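Acyl-CoA dehydrogenase domain protein Tcur3481 (Thermomonospora curvata, PDB 6WY9) is probably an FAD-dependent acyl-CoA dehydrogenase, crystallised with the reduced flavin bound. Local coordinates at residues B[56-61]-B[107-112]; B[88-93]-B[116-121]; B[94-99]-B[216-221]; B[10-15]-B[50-55]; B[42-47]-B[84-89]. All coordinates share one frame; numbering follows the deposited sequence.

Interaction 1: B[56-61]-B[107-112]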
# COMPACT_ATOMS: atom_id res chain seq x y z
N ALA B 56 -9.99 33.05 15.59
CA ALA B 56 -10.79 31.88 16.02
C ALA B 56 -11.43 32.02 17.40
O ALA B 56 -12.25 31.16 17.77
CB ALA B 56 -9.93 30.61 16.02
N LEU B 57 -11.10 33.05 18.18
CA LEU B 57 -11.51 33.18 19.58
C LEU B 57 -12.73 34.08 19.71
O LEU B 57 -13.08 34.81 18.79
CB LEU B 57 -10.36 33.73 20.41
CG LEU B 57 -9.38 32.65 20.89
CD1 LEU B 57 -9.11 31.72 19.76
CD2 LEU B 57 -8.08 33.24 21.35
N PRO B 58 -13.37 34.09 20.89
CA PRO B 58 -14.64 34.80 21.02
C PRO B 58 -14.48 36.32 20.96
O PRO B 58 -13.43 36.88 21.28
CB PRO B 58 -15.16 34.37 22.40
CG PRO B 58 -14.27 33.22 22.82
CD PRO B 58 -12.97 33.48 22.17
N GLU B 59 -15.57 36.98 20.57
CA GLU B 59 -15.58 38.43 20.52
C GLU B 59 -15.41 39.04 21.91
O GLU B 59 -14.69 40.04 22.07
CB GLU B 59 -16.88 38.93 19.88
CG GLU B 59 -16.97 38.64 18.37
CD GLU B 59 -18.25 39.16 17.75
OE1 GLU B 59 -19.21 39.45 18.50
OE2 GLU B 59 -18.32 39.29 16.51
N ALA B 60 -16.05 38.46 22.94
CA ALA B 60 -15.91 39.01 24.28
C ALA B 60 -14.45 39.07 24.75
O ALA B 60 -14.14 39.86 25.65
CB ALA B 60 -16.75 38.21 25.28
N ALA B 61 -13.55 38.28 24.16
CA ALA B 61 -12.12 38.37 24.46
C ALA B 61 -11.35 39.19 23.44
O ALA B 61 -10.11 39.20 23.46
CB ALA B 61 -11.49 36.97 24.55
N ASP B 107 -11.06 34.73 31.41
CA ASP B 107 -10.34 36.00 31.52
C ASP B 107 -8.90 35.91 31.04
O ASP B 107 -8.26 36.96 30.83
CB ASP B 107 -10.40 36.52 32.96
CG ASP B 107 -11.76 37.10 33.30
OD1 ASP B 107 -12.45 37.55 32.36
OD2 ASP B 107 -12.15 37.09 34.49
N LEU B 108 -8.36 34.71 30.81
CA LEU B 108 -7.03 34.60 30.24
C LEU B 108 -7.00 34.86 28.73
O LEU B 108 -5.91 35.03 28.16
CB LEU B 108 -6.44 33.20 30.53
CG LEU B 108 -6.34 32.71 31.99
CD1 LEU B 108 -5.84 31.28 32.01
CD2 LEU B 108 -5.38 33.57 32.75
N LEU B 109 -8.16 34.88 28.07
CA LEU B 109 -8.20 34.84 26.60
C LEU B 109 -7.77 36.17 25.99
O LEU B 109 -7.10 36.19 24.94
CB LEU B 109 -9.62 34.44 26.13
CG LEU B 109 -10.02 32.99 26.52
CD1 LEU B 109 -11.48 32.58 26.18
CD2 LEU B 109 -9.04 31.99 25.89
N PRO B 110 -8.14 37.31 26.57
CA PRO B 110 -7.63 38.57 26.03
C PRO B 110 -6.12 38.56 25.87
O PRO B 110 -5.62 39.03 24.84
CB PRO B 110 -8.12 39.59 27.06
CG PRO B 110 -9.45 39.01 27.47
CD PRO B 110 -9.14 37.55 27.64
N GLY B 111 -5.37 38.03 26.84
CA GLY B 111 -3.92 37.98 26.70
C GLY B 111 -3.47 37.06 25.57
O GLY B 111 -2.39 37.26 25.00
N VAL B 112 -4.26 36.04 25.25
CA VAL B 112 -3.92 35.21 24.09
C VAL B 112 -4.16 35.99 22.79
O VAL B 112 -3.36 35.94 21.86
CB VAL B 112 -4.72 33.90 24.09
CG1 VAL B 112 -4.46 33.11 22.78
CG2 VAL B 112 -4.39 33.05 25.34
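The carbonyl oxygen of Ala-61 lies against the ring of Pro-110, with Ala-61 O 3.6 Å from Pro-110 CA. The ring carbons CB and CG of Pro-110 are a little farther from that oxygen, so its surroundings across the contact are all carbon. Ala-61 is the last residue of a beta turn, 58-61, whose backbone bond runs from Ala-61 N to Pro-58 O over 3.2 Å. From this turn the alanine methyl points at Leu-109 and Pro-110: Ala-61 CB is 3.5 Å from Leu-109 CB and 3.9 Å from Pro-110 CD, filling the angle between these two residues. Here the irregular loop joining helix 41-49 to helix 67-80 closes over the short helix 109-113, all within the N-terminal helical domain of the acyl-CoA dehydrogenase fold. Leu-109 turns its CD1 branch toward the ring of Pro-58, a looser approach of 4.4 Å between Leu-109 CD1 and Pro-58 CD. Deeper in, Leu-57 and Val-112 cross at about a right angle, Leu-57 CD2 touching Val-112 CG1 at 3.9 Å. A chi1 of 174°, with CG1 anti to N, presents this valine methyl to the leucine. Leu-109 also packs on Ala-94 and Ala-98 of helix 87-100, and Pro-58 meets Ala-98 from the loop side.

Interaction 2: B[88-93]-B[116-121]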
# COMPACT_ATOMS: atom_id res chain seq x y z
N TRP B 88 -1.05 25.63 17.26
CA TRP B 88 -2.11 24.71 17.67
C TRP B 88 -2.10 24.49 19.19
O TRP B 88 -3.18 24.50 19.80
CB TRP B 88 -2.10 23.39 16.87
CG TRP B 88 -1.08 22.33 17.24
CD1 TRP B 88 0.12 22.08 16.62
CD2 TRP B 88 -1.20 21.36 18.30
NE1 TRP B 88 0.76 21.04 17.25
CE2 TRP B 88 -0.01 20.60 18.29
CE3 TRP B 88 -2.16 21.11 19.29
CZ2 TRP B 88 0.22 19.55 19.22
CZ3 TRP B 88 -1.93 20.09 20.20
CH2 TRP B 88 -0.75 19.32 20.16
N PRO B 89 -0.95 24.38 19.87
CA PRO B 89 -1.05 24.23 21.34
C PRO B 89 -1.74 25.41 22.01
O PRO B 89 -2.63 25.22 22.84
CB PRO B 89 0.42 24.07 21.79
CG PRO B 89 1.14 23.55 20.55
CD PRO B 89 0.45 24.31 19.40
N THR B 90 -1.36 26.64 21.66
CA THR B 90 -1.97 27.80 22.30
C THR B 90 -3.45 27.93 21.95
O THR B 90 -4.27 28.20 22.83
CB THR B 90 -1.22 29.09 21.91
OG1 THR B 90 0.05 29.09 22.56
CG2 THR B 90 -1.98 30.34 22.35
N LEU B 91 -3.79 27.80 20.64
CA LEU B 91 -5.16 28.13 20.22
C LEU B 91 -6.15 26.99 20.48
O LEU B 91 -7.33 27.27 20.74
CB LEU B 91 -5.20 28.53 18.73
CG LEU B 91 -4.49 29.89 18.48
CD1 LEU B 91 -4.45 30.36 17.00
CD2 LEU B 91 -5.08 31.00 19.41
N VAL B 92 -5.73 25.72 20.39
CA VAL B 92 -6.58 24.63 20.88
C VAL B 92 -6.82 24.78 22.38
O VAL B 92 -7.95 24.61 22.87
CB VAL B 92 -5.98 23.25 20.51
CG1 VAL B 92 -6.75 22.11 21.18
CG2 VAL B 92 -5.94 23.02 18.95
N ALA B 93 -5.78 25.09 23.16
CA ALA B 93 -6.02 25.31 24.58
C ALA B 93 -7.00 26.46 24.78
O ALA B 93 -7.89 26.38 25.64
CB ALA B 93 -4.71 25.58 25.32
N SER B 116 0.39 38.38 24.34
CA SER B 116 1.23 38.36 25.54
C SER B 116 1.18 37.05 26.32
O SER B 116 2.01 36.86 27.21
CB SER B 116 0.82 39.51 26.46
OG SER B 116 -0.57 39.44 26.70
N ARG B 117 0.23 36.17 26.02
CA ARG B 117 -0.03 34.96 26.81
C ARG B 117 -0.13 33.76 25.89
O ARG B 117 -1.03 33.70 25.06
CB ARG B 117 -1.34 35.08 27.60
CG ARG B 117 -1.65 33.85 28.45
CD ARG B 117 -3.05 33.91 29.12
NE ARG B 117 -3.38 35.24 29.62
CZ ARG B 117 -3.08 35.71 30.83
NH1 ARG B 117 -3.45 36.93 31.17
NH2 ARG B 117 -2.39 34.96 31.68
N ARG B 118 0.79 32.81 26.06
CA ARG B 118 0.74 31.56 25.30
C ARG B 118 0.41 30.42 26.25
O ARG B 118 0.56 30.52 27.47
CB ARG B 118 2.05 31.27 24.58
CG ARG B 118 2.43 32.34 23.52
CD ARG B 118 3.43 31.81 22.50
NE ARG B 118 4.68 31.31 23.08
CZ ARG B 118 5.82 31.99 23.08
NH1 ARG B 118 5.86 33.20 22.52
NH2 ARG B 118 6.93 31.48 23.63
N LEU B 119 -0.01 29.32 25.65
CA LEU B 119 -0.45 28.14 26.37
C LEU B 119 0.14 26.93 25.68
O LEU B 119 0.66 27.02 24.56
CB LEU B 119 -1.98 28.03 26.39
CG LEU B 119 -2.61 29.28 27.00
CD1 LEU B 119 -4.04 29.38 26.54
CD2 LEU B 119 -2.54 29.05 28.47
N THR B 120 0.07 25.79 26.36
CA THR B 120 0.25 24.53 25.64
C THR B 120 -0.66 23.50 26.29
O THR B 120 -1.34 23.77 27.28
CB THR B 120 1.74 24.10 25.62
OG1 THR B 120 1.87 22.89 24.87
CG2 THR B 120 2.28 23.89 27.06
N VAL B 121 -0.69 22.32 25.68
CA VAL B 121 -1.52 21.23 26.15
C VAL B 121 -0.64 20.01 26.37
O VAL B 121 0.26 19.72 25.57
CB VAL B 121 -2.66 20.93 25.16
CG1 VAL B 121 -3.45 22.19 24.97
CG2 VAL B 121 -2.09 20.42 23.79
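Val-121, Thr-90 and Leu-119 carry this contact, in which helix 87-100 crosses strand 118-122 nearly at right angles (89° between the short segments, axes 5.8 Å apart). Val-121 spreads its two methyls over different partners. CG1 packs on the small Ala-93, 3.6 Å from Ala-93 CB. CG2 touches the six-membered part of the indole of Trp-88 obliquely, with Val-121 CG2 3.6 Å from Trp-88 CZ3. Leu-119 points toward the helix and rests its CB on the same alanine methyl, 3.8 Å from Ala-93 CB, which leaves Ala-93 wedged between two strand residues. Thr-90 supplies the polar link: its OG1, opposite its own carbonyl carbon (chi1 -72°), donates to Leu-119 O over 2.9 Å and also makes a weak bond with Pro-86 O. The C=O...donor angle to Leu-119 is 125°, with the hydroxyl slightly out of the carbonyl plane. On the other flank, Pro-89 CB lies 3.6 Å from Thr-120 OG1, a hydroxyl hydrogen-bonded to Pro-155 O. Strand 118-122 pairs in parallel with strand 160-169, whose Leu-164 also touches Ala-93, so the helix packs on a face of the sheet. In an otherwise mainly apolar contact, the threonine hydroxyl gives a buried strand carbonyl a partner.

Interaction 3: B[94-99]-B[216-221]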
# COMPACT_ATOMS: atom_id res chain seq x y z
N ALA B 94 -6.86 27.53 23.98
CA ALA B 94 -7.71 28.69 24.18
C ALA B 94 -9.16 28.38 23.81
O ALA B 94 -10.10 28.87 24.46
CB ALA B 94 -7.19 29.90 23.39
N LEU B 95 -9.36 27.61 22.74
CA LEU B 95 -10.70 27.18 22.38
C LEU B 95 -11.30 26.26 23.44
O LEU B 95 -12.50 26.34 23.72
CB LEU B 95 -10.68 26.49 21.00
CG LEU B 95 -10.48 27.40 19.79
CD1 LEU B 95 -10.49 26.52 18.48
CD2 LEU B 95 -11.59 28.42 19.75
N ALA B 96 -10.49 25.40 24.06
CA ALA B 96 -10.97 24.61 25.19
C ALA B 96 -11.42 25.50 26.34
O ALA B 96 -12.43 25.22 27.01
CB ALA B 96 -9.89 23.64 25.68
N ILE B 97 -10.66 26.57 26.61
CA ILE B 97 -11.07 27.48 27.69
C ILE B 97 -12.34 28.21 27.30
O ILE B 97 -13.25 28.43 28.13
CB ILE B 97 -9.94 28.48 28.02
CG1 ILE B 97 -8.80 27.74 28.72
CG2 ILE B 97 -10.50 29.60 28.93
CD1 ILE B 97 -7.46 28.49 28.67
N ALA B 98 -12.41 28.64 26.04
CA ALA B 98 -13.55 29.43 25.61
C ALA B 98 -14.82 28.61 25.73
O ALA B 98 -15.85 29.13 26.16
CB ALA B 98 -13.33 29.91 24.18
N GLU B 99 -14.75 27.33 25.42
CA GLU B 99 -15.94 26.52 25.37
C GLU B 99 -16.22 25.74 26.64
O GLU B 99 -17.35 25.29 26.84
CB GLU B 99 -15.85 25.54 24.19
CG GLU B 99 -17.15 24.79 23.93
CD GLU B 99 -18.15 25.55 23.04
OE1 GLU B 99 -19.26 25.01 22.82
OE2 GLU B 99 -17.82 26.65 22.54
N LEU B 216 -12.35 17.24 28.13
CA LEU B 216 -11.28 16.34 27.63
C LEU B 216 -11.64 15.76 26.28
O LEU B 216 -10.87 15.94 25.32
CB LEU B 216 -10.99 15.25 28.66
CG LEU B 216 -9.92 14.26 28.13
CD1 LEU B 216 -8.69 14.98 27.63
CD2 LEU B 216 -9.49 13.17 29.14
N PRO B 217 -12.77 15.05 26.12
CA PRO B 217 -13.04 14.48 24.78
C PRO B 217 -13.21 15.56 23.74
O PRO B 217 -12.80 15.37 22.59
CB PRO B 217 -14.33 13.66 24.98
CG PRO B 217 -14.80 13.94 26.44
CD PRO B 217 -13.92 14.98 27.03
N TRP B 218 -13.79 16.71 24.11
CA TRP B 218 -13.90 17.82 23.16
C TRP B 218 -12.51 18.30 22.72
O TRP B 218 -12.25 18.52 21.53
CB TRP B 218 -14.67 18.95 23.81
CG TRP B 218 -15.10 20.00 22.91
CD1 TRP B 218 -16.29 20.05 22.24
CD2 TRP B 218 -14.40 21.20 22.60
NE1 TRP B 218 -16.36 21.21 21.51
CE2 TRP B 218 -15.22 21.94 21.71
CE3 TRP B 218 -13.17 21.73 22.97
CZ2 TRP B 218 -14.83 23.18 21.20
CZ3 TRP B 218 -12.79 22.97 22.46
CH2 TRP B 218 -13.62 23.68 21.59
N THR B 219 -11.62 18.49 23.68
CA THR B 219 -10.31 19.00 23.33
C THR B 219 -9.55 18.00 22.47
O THR B 219 -8.84 18.39 21.54
CB THR B 219 -9.54 19.37 24.61
OG1 THR B 219 -10.26 20.39 25.29
CG2 THR B 219 -8.17 19.94 24.26
N LEU B 220 -9.71 16.70 22.72
CA LEU B 220 -9.03 15.71 21.89
C LEU B 220 -9.55 15.74 20.45
O LEU B 220 -8.77 15.65 19.50
CB LEU B 220 -9.19 14.32 22.51
CG LEU B 220 -8.48 14.09 23.85
CD1 LEU B 220 -8.95 12.79 24.47
CD2 LEU B 220 -6.96 14.09 23.70
N ASP B 221 -10.87 15.86 20.26
CA ASP B 221 -11.40 15.98 18.90
C ASP B 221 -10.90 17.23 18.18
O ASP B 221 -10.55 17.19 16.99
CB ASP B 221 -12.92 15.97 18.95
CG ASP B 221 -13.47 14.57 19.09
OD1 ASP B 221 -12.69 13.60 18.90
OD2 ASP B 221 -14.67 14.45 19.37
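Trp-218 swings its indole away from its own backbone N (chi1 -167°), which carries the ring beneath Glu-99 CB, while the chi1 of Glu-99 (-171°) puts CG over the same face toward the rim. Glu-99 CB stands 4.2 Å from the centroid of the Trp-218 six-membered ring, a CH-pi contact over the face. The chain of Glu-99 then bends, and its carboxylate plane ends nearly parallel to the indole. The outer corner of the ring meets the helix itself: Trp-218 CH2 approaches Leu-95 O at 3.6 Å, and Trp-218 CZ3 comes within 3.7 Å of Ala-96 CA. Ala-96 and Thr-219 are the nearest backbone pair, their CA atoms 5.9 Å apart. Ala-96 CB is 3.3 Å from Thr-219 OG1, a hydroxyl that bonds back to Ala-215 O within its own helix. His-100 makes an edge-to-face contact with Trp-218. No hydrogen bond spans the pair, and the short segments run roughly antiparallel at 143°. Helix 87-100 belongs to the N-terminal helical domain, and helix 215-248 opens the C-terminal one after the intervening beta domain, so this is the inter-domain helix packing expected of the acyl-CoA dehydrogenase fold.

Interaction 4: B[10-15]-B[50-55]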
# COMPACT_ATOMS: atom_id res chain seq x y z
N THR B 10 -11.04 33.63 3.25
CA THR B 10 -10.08 33.94 2.20
C THR B 10 -9.15 35.08 2.61
O THR B 10 -7.93 34.98 2.45
CB THR B 10 -10.82 34.29 0.91
OG1 THR B 10 -11.53 33.13 0.46
CG2 THR B 10 -9.85 34.72 -0.15
N GLU B 11 -9.72 36.18 3.11
CA GLU B 11 -8.88 37.25 3.64
C GLU B 11 -7.94 36.71 4.72
O GLU B 11 -6.74 37.02 4.73
CB GLU B 11 -9.75 38.38 4.19
CG GLU B 11 -10.76 38.90 3.18
CD GLU B 11 -11.54 40.11 3.68
OE1 GLU B 11 -11.16 40.71 4.71
OE2 GLU B 11 -12.55 40.47 3.03
N LEU B 12 -8.47 35.92 5.64
CA LEU B 12 -7.62 35.31 6.67
C LEU B 12 -6.44 34.58 6.03
O LEU B 12 -5.28 34.76 6.42
CB LEU B 12 -8.46 34.33 7.50
CG LEU B 12 -7.94 33.79 8.83
CD1 LEU B 12 -9.08 33.04 9.47
CD2 LEU B 12 -6.80 32.87 8.61
N GLN B 13 -6.73 33.78 5.02
CA GLN B 13 -5.71 32.95 4.40
C GLN B 13 -4.62 33.80 3.73
O GLN B 13 -3.42 33.52 3.88
CB GLN B 13 -6.38 32.02 3.41
CG GLN B 13 -5.43 31.14 2.66
CD GLN B 13 -6.17 30.20 1.74
OE1 GLN B 13 -6.26 29.01 2.01
NE2 GLN B 13 -6.70 30.72 0.65
N GLY B 14 -5.01 34.83 2.99
CA GLY B 14 -4.02 35.67 2.35
C GLY B 14 -3.12 36.38 3.34
O GLY B 14 -1.91 36.50 3.14
N LEU B 15 -3.70 36.86 4.44
CA LEU B 15 -2.91 37.55 5.45
C LEU B 15 -1.90 36.60 6.07
O LEU B 15 -0.70 36.92 6.17
CB LEU B 15 -3.85 38.14 6.50
CG LEU B 15 -3.39 39.08 7.60
CD1 LEU B 15 -2.39 40.09 7.04
CD2 LEU B 15 -4.61 39.81 8.26
N ALA B 50 -1.78 41.30 13.47
CA ALA B 50 -2.70 41.15 12.36
C ALA B 50 -4.06 40.59 12.79
O ALA B 50 -4.96 40.45 11.95
CB ALA B 50 -2.07 40.24 11.29
N GLY B 51 -4.22 40.26 14.07
CA GLY B 51 -5.48 39.75 14.56
C GLY B 51 -5.66 38.27 14.31
O GLY B 51 -6.75 37.73 14.55
N LEU B 52 -4.60 37.59 13.86
CA LEU B 52 -4.73 36.20 13.50
C LEU B 52 -4.78 35.28 14.72
O LEU B 52 -5.32 34.18 14.60
CB LEU B 52 -3.59 35.80 12.56
CG LEU B 52 -3.72 36.48 11.18
CD1 LEU B 52 -2.48 36.25 10.35
CD2 LEU B 52 -4.92 35.84 10.48
N LEU B 53 -4.25 35.71 15.88
CA LEU B 53 -4.45 34.90 17.08
C LEU B 53 -5.88 35.02 17.58
O LEU B 53 -6.38 34.12 18.27
CB LEU B 53 -3.46 35.31 18.20
CG LEU B 53 -1.96 35.21 17.85
CD1 LEU B 53 -1.10 35.66 19.03
CD2 LEU B 53 -1.50 33.78 17.34
N GLY B 54 -6.54 36.13 17.26
CA GLY B 54 -7.88 36.35 17.75
C GLY B 54 -8.97 35.86 16.85
O GLY B 54 -10.14 35.79 17.28
N VAL B 55 -8.62 35.51 15.61
CA VAL B 55 -9.66 35.27 14.60
C VAL B 55 -10.56 34.11 15.01
O VAL B 55 -11.78 34.19 14.87
CB VAL B 55 -9.03 35.08 13.20
CG1 VAL B 55 -8.28 33.79 13.11
CG2 VAL B 55 -10.09 35.15 12.16
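Leu-52 pushes its forked end into the groove between Leu-12 and Leu-15, two residues one turn apart on helix 5-23. One prong takes each wall: Leu-52 CD2 is 4.0 Å from Leu-12 CD2, and Leu-52 CD1 is the same 4.0 Å from Leu-15 CG. Leu-12 in turn acts as a bump toward Val-55, farther along the loop. With a chi1 of -166° its side chain extends from the helix, and CD1 sits against the fork of Val-55, Leu-12 CD1 being 3.6 Å from Val-55 CG2 and 3.8 Å from Val-55 CG1. Leu-15, at the solvent-exposed margin of this apolar interface, lays CD2 over the C-terminal end of helix 41-49, with Leu-15 CD2 4.0 Å from Ala-50 CB and 3.8 Å from Ala-50 O. That end is a Schellman motif: Gly-51, phi 82°, is the first residue after helix 41-49 to leave helical angles; beyond it Leu-52 and Val-55 reach helix 5-23. Leu-12 also packs on Ala-70 and Val-73 of helix 67-80, while Leu-52 reaches Ala-16 and Ile-19. A loop leaving a Schellman-capped helix and packing on the N-terminal helix belongs to the helical N-terminal domain of the acyl-CoA dehydrogenase fold.

Interaction 5: B[42-47]-B[84-89]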
# COMPACT_ATOMS: atom_id res chain seq x y z
N THR B 42 9.05 36.90 16.95
CA THR B 42 8.70 37.97 16.03
C THR B 42 7.47 37.58 15.22
O THR B 42 6.51 38.36 15.11
CB THR B 42 9.89 38.27 15.11
OG1 THR B 42 11.01 38.62 15.94
CG2 THR B 42 9.55 39.48 14.20
N LEU B 43 7.48 36.37 14.68
CA LEU B 43 6.31 35.85 13.98
C LEU B 43 5.07 35.84 14.88
O LEU B 43 3.97 36.18 14.43
CB LEU B 43 6.61 34.45 13.48
CG LEU B 43 5.49 33.75 12.71
CD1 LEU B 43 4.99 34.66 11.56
CD2 LEU B 43 5.95 32.36 12.18
N TRP B 44 5.24 35.43 16.14
CA TRP B 44 4.13 35.43 17.08
C TRP B 44 3.54 36.83 17.24
O TRP B 44 2.32 37.02 17.25
CB TRP B 44 4.59 34.91 18.44
CG TRP B 44 3.42 34.60 19.31
CD1 TRP B 44 2.90 35.37 20.32
CD2 TRP B 44 2.59 33.44 19.21
NE1 TRP B 44 1.80 34.74 20.86
CE2 TRP B 44 1.59 33.56 20.19
CE3 TRP B 44 2.61 32.31 18.37
CZ2 TRP B 44 0.59 32.57 20.38
CZ3 TRP B 44 1.61 31.30 18.57
CH2 TRP B 44 0.62 31.46 19.56
N ARG B 45 4.40 37.83 17.41
CA ARG B 45 3.90 39.19 17.60
C ARG B 45 3.24 39.73 16.33
O ARG B 45 2.24 40.46 16.39
CB ARG B 45 5.04 40.11 18.04
CG ARG B 45 5.49 39.95 19.49
CD ARG B 45 6.53 41.04 19.85
NE ARG B 45 7.68 41.09 18.94
CZ ARG B 45 7.83 41.97 17.95
NH1 ARG B 45 6.91 42.90 17.72
NH2 ARG B 45 8.92 41.93 17.17
N GLU B 46 3.80 39.39 15.18
CA GLU B 46 3.20 39.80 13.91
C GLU B 46 1.81 39.19 13.73
O GLU B 46 0.86 39.88 13.34
CB GLU B 46 4.12 39.38 12.75
CG GLU B 46 5.54 40.00 12.78
CD GLU B 46 5.56 41.35 12.14
OE1 GLU B 46 4.84 41.47 11.12
OE2 GLU B 46 6.23 42.28 12.66
N LEU B 47 1.67 37.89 14.03
CA LEU B 47 0.37 37.23 14.00
C LEU B 47 -0.63 37.90 14.94
O LEU B 47 -1.80 38.07 14.58
CB LEU B 47 0.52 35.76 14.37
CG LEU B 47 1.30 34.99 13.30
CD1 LEU B 47 1.67 33.60 13.81
CD2 LEU B 47 0.56 34.91 11.93
N PRO B 84 7.72 28.16 12.50
CA PRO B 84 7.92 27.72 13.90
C PRO B 84 7.25 28.60 14.95
O PRO B 84 7.88 29.41 15.64
CB PRO B 84 9.45 27.74 14.03
CG PRO B 84 9.89 28.89 13.12
CD PRO B 84 8.98 28.70 11.91
N VAL B 85 5.94 28.43 15.11
CA VAL B 85 5.20 29.07 16.23
C VAL B 85 4.19 28.08 16.78
O VAL B 85 3.61 27.29 16.04
CB VAL B 85 4.46 30.36 15.79
CG1 VAL B 85 5.36 31.57 15.81
CG2 VAL B 85 3.83 30.19 14.39
N PRO B 86 3.93 28.14 18.10
CA PRO B 86 3.03 27.11 18.70
C PRO B 86 1.55 27.48 18.58
O PRO B 86 0.84 27.70 19.57
CB PRO B 86 3.51 27.09 20.16
CG PRO B 86 3.73 28.59 20.43
CD PRO B 86 4.44 29.07 19.13
N LEU B 87 1.07 27.57 17.34
CA LEU B 87 -0.32 27.98 17.16
C LEU B 87 -1.29 26.90 17.63
O LEU B 87 -2.26 27.20 18.35
CB LEU B 87 -0.58 28.34 15.69
CG LEU B 87 0.03 29.67 15.19
CD1 LEU B 87 -0.06 29.72 13.63
CD2 LEU B 87 -0.66 30.88 15.80
N TRP B 88 -1.05 25.63 17.26
CA TRP B 88 -2.11 24.71 17.67
C TRP B 88 -2.10 24.49 19.19
O TRP B 88 -3.18 24.50 19.80
CB TRP B 88 -2.10 23.39 16.87
CG TRP B 88 -1.08 22.33 17.24
CD1 TRP B 88 0.12 22.08 16.62
CD2 TRP B 88 -1.20 21.36 18.30
NE1 TRP B 88 0.76 21.04 17.25
CE2 TRP B 88 -0.01 20.60 18.29
CE3 TRP B 88 -2.16 21.11 19.29
CZ2 TRP B 88 0.22 19.55 19.22
CZ3 TRP B 88 -1.93 20.09 20.20
CH2 TRP B 88 -0.75 19.32 20.16
N PRO B 89 -0.95 24.38 19.87
CA PRO B 89 -1.05 24.23 21.34
C PRO B 89 -1.74 25.41 22.01
O PRO B 89 -2.63 25.22 22.84
CB PRO B 89 0.42 24.07 21.79
CG PRO B 89 1.14 23.55 20.55
CD PRO B 89 0.45 24.31 19.40
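Trp-44 presses the six-membered part of its indole on a proline-centred kink: Pro-86 is the middle residue of an inverse gamma turn and at the same time the N-cap of helix 87-100. The turn is closed by a weak bond from Leu-87 N to Val-85 O at 2.9 Å, and it presents three successive residues to one tryptophan. Val-85 CB lies near the ring plane, at the edge, 3.7 Å from Trp-44 CE3. Pro-86 CD and Leu-87 CD2 both come up to Trp-44 CZ3, each at 3.6 Å, while the leucine and the indole run past each other in opposite senses. A Trp-44 chi1 of -167° points the indole outward from its helix to this spot.

Val-85 is the other centre of packing. Leu-43 crosses it at about a right angle, its CD2 3.8 Å from Val-85 CG1. Leu-47, one helical turn on, meets it tip to tip, with Leu-47 CD1 4.1 Å from Val-85 CG2; Leu-47 CD1 also lies beside Leu-87 CD2. All six touching residues are buried, and no hydrogen bond joins the segments. Arg-118, from strand 118-122, makes a cation-pi contact with Trp-44. Ile-19 and Phe-20 of helix 5-23 pack on the leucines of this cluster, and Leu-74 and Leu-75 of helix 67-80 flank Leu-87 and Trp-88.

Helix 87-100 is the common element: interaction 5 uses its start, interaction 2 its first turns and interaction 3 its later part. The centres of 5 and 2 are about 10 Å apart, those of 2 and 3 about 11 Å. Interactions 4, 5 and 1 lie wholly in the N-terminal helical region; 4 touches 5 through Leu-53 on Trp-44 and Leu-87 and a probable backbone bond between Leu-52 and Leu-47, and touches 1 through Leu-53 on Val-112. Interaction 4 closes before 1, 2 and 3 open, whereas segments of 1 alternate with those of 2, 3 and 5. Interactions 2 and 3 bind this region to the beta domain and to helix 215-248, away from the residues lining the flavin pocket.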